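Local atomic coordinates of Poly(A) RNA polymerase GLD2 (Rattus norvegicus, PDB entry 6LBK), a protein that probably adds successive AMP units from ATP to the 3' ends of selected cytoplasmic mRNAs and single nucleotides to the 3' ends of specific microRNAs. Residues R82-L87 against S91-V96. The protein carries 1 engineered substitution. Residues are numbered along the deposited sequence; the frame is centred on the assembly and turned at random.
Sequences REIQLL and SRLFLV
In the palm domain of this poly(A) polymerase, Gln85 and Ile84 of helix 67-85 meet Ser91 and Leu93 of the edge strand 91-96. The amide of Gln85 reaches the backbone of the strand: its NE2 donates to the carbonyl O of Ser91 at 2.8 Å. The N-H...O angle is 155°. The donor lies almost straight in line with that C=O, and the oxygen sits slightly out of the Gln85 amide plane. The chain of Gln85 is extended beyond CG (chi2 168°), which carries the amide out to the strand, while CG itself passes 3.9 Å from OG of Ser91. Replacing Gln85 by an alanine would remove the amide, and the Ser91 carbonyl would probably lose this donor, with the contact of CG on OG gone as well.

A short connection joins the helix to strand 91-96, which lies at one edge of the mixed five-stranded palm sheet. Strand 91-96 pairs antiparallel with strand 110-116, which carries Asp111, probably a ligand of the catalytic magnesium together with Asp109. Ser91 OG hydrogen-bonds to Phe88 O inside the connection, and CG2 of Ile84 packs against the same OG at 3.5 Å. Further along, CD1 of Ile84 touches CD2 of Leu93 at 3.9 Å, the two side chains meeting at about a right angle. Ile84 also packs on Leu114 of the neighbouring strand, and Leu93 on Leu80, one turn before Ile84 in the helix.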
# COMPACT_ATOMS: atom_id res chain seq x y z
N ARG A 82 18.95 -12.61 -11.43
CA ARG A 82 19.98 -13.30 -12.19
C ARG A 82 20.47 -12.41 -13.33
O ARG A 82 21.68 -12.27 -13.55
CB ARG A 82 19.36 -14.59 -12.71
CG ARG A 82 20.27 -15.59 -13.27
CD ARG A 82 19.42 -16.79 -13.45
NE ARG A 82 18.85 -16.93 -14.79
CZ ARG A 82 19.42 -17.65 -15.75
NH1 ARG A 82 18.82 -17.75 -16.93
NH2 ARG A 82 20.58 -18.27 -15.53
N GLU A 83 19.54 -11.80 -14.05
CA GLU A 83 19.92 -11.01 -15.21
C GLU A 83 20.70 -9.75 -14.80
O GLU A 83 21.72 -9.42 -15.42
CB GLU A 83 18.64 -10.68 -16.00
CG GLU A 83 18.84 -10.42 -17.49
CD GLU A 83 18.53 -11.60 -18.45
OE1 GLU A 83 17.49 -12.28 -18.35
OE2 GLU A 83 19.33 -11.81 -19.36
N ILE A 84 20.26 -9.07 -13.74
CA ILE A 84 20.89 -7.84 -13.25
C ILE A 84 22.27 -8.13 -12.69
O ILE A 84 23.16 -7.28 -12.74
CB ILE A 84 19.99 -7.16 -12.20
CG1 ILE A 84 18.82 -6.43 -12.86
CG2 ILE A 84 20.76 -6.17 -11.31
CD1 ILE A 84 17.69 -6.01 -11.88
N GLN A 85 22.46 -9.33 -12.17
CA GLN A 85 23.72 -9.68 -11.54
C GLN A 85 24.86 -9.75 -12.54
O GLN A 85 26.03 -9.68 -12.13
CB GLN A 85 23.57 -10.99 -10.78
CG GLN A 85 23.21 -10.71 -9.32
CD GLN A 85 22.74 -11.92 -8.55
OE1 GLN A 85 22.57 -13.01 -9.10
NE2 GLN A 85 22.56 -11.74 -7.24
N LEU A 86 24.57 -9.87 -13.83
CA LEU A 86 25.63 -9.68 -14.81
C LEU A 86 26.21 -8.28 -14.70
O LEU A 86 27.42 -8.09 -14.91
CB LEU A 86 25.11 -9.94 -16.21
CG LEU A 86 24.57 -11.35 -16.43
CD1 LEU A 86 24.20 -11.51 -17.90
CD2 LEU A 86 25.56 -12.41 -15.98
N LEU A 87 25.38 -7.29 -14.38
CA LEU A 87 25.82 -5.91 -14.23
C LEU A 87 26.32 -5.60 -12.83
O LEU A 87 27.38 -4.99 -12.67
CB LEU A 87 24.68 -4.95 -14.59
CG LEU A 87 24.24 -5.00 -16.05
CD1 LEU A 87 23.07 -4.07 -16.24
CD2 LEU A 87 25.40 -4.63 -16.98
N SER A 91 24.41 -7.48 -6.12
CA SER A 91 23.07 -6.91 -5.99
C SER A 91 22.05 -8.01 -5.75
O SER A 91 22.21 -9.14 -6.21
CB SER A 91 22.68 -6.12 -7.25
OG SER A 91 22.49 -6.97 -8.36
N ARG A 92 20.99 -7.65 -5.02
CA ARG A 92 19.84 -8.52 -4.83
C ARG A 92 18.55 -7.77 -5.16
O ARG A 92 18.44 -6.57 -4.92
CB ARG A 92 19.79 -9.05 -3.39
CG ARG A 92 18.98 -10.31 -3.22
CD ARG A 92 19.00 -10.76 -1.77
NE ARG A 92 20.35 -11.12 -1.32
CZ ARG A 92 21.14 -10.33 -0.58
NH1 ARG A 92 20.72 -9.13 -0.20
NH2 ARG A 92 22.34 -10.76 -0.21
N LEU A 93 17.55 -8.51 -5.63
CA LEU A 93 16.30 -7.95 -6.12
C LEU A 93 15.15 -8.42 -5.23
O LEU A 93 14.91 -9.64 -5.11
CB LEU A 93 16.07 -8.38 -7.56
CG LEU A 93 15.01 -7.64 -8.35
CD1 LEU A 93 15.33 -6.20 -8.20
CD2 LEU A 93 15.08 -8.08 -9.81
N PHE A 94 14.42 -7.48 -4.63
CA PHE A 94 13.38 -7.79 -3.66
C PHE A 94 12.00 -7.46 -4.20
O PHE A 94 11.78 -6.34 -4.68
CB PHE A 94 13.60 -7.01 -2.37
CG PHE A 94 14.70 -7.54 -1.53
CD1 PHE A 94 16.02 -7.25 -1.83
CD2 PHE A 94 14.42 -8.29 -0.41
CE1 PHE A 94 17.04 -7.72 -1.01
CE2 PHE A 94 15.43 -8.78 0.40
CZ PHE A 94 16.74 -8.49 0.10
N LEU A 95 11.06 -8.39 -4.06
CA LEU A 95 9.66 -8.01 -4.21
C LEU A 95 9.23 -7.21 -3.00
O LEU A 95 9.57 -7.58 -1.87
CB LEU A 95 8.75 -9.23 -4.35
CG LEU A 95 8.24 -9.51 -5.77
CD1 LEU A 95 7.31 -10.71 -5.82
CD2 LEU A 95 7.57 -8.30 -6.33
N VAL A 96 8.54 -6.10 -3.24
CA VAL A 96 8.07 -5.18 -2.20
C VAL A 96 6.66 -4.70 -2.54
O VAL A 96 6.17 -4.86 -3.67
CB VAL A 96 9.03 -3.98 -2.07
CG1 VAL A 96 10.39 -4.44 -1.59
CG2 VAL A 96 9.18 -3.27 -3.42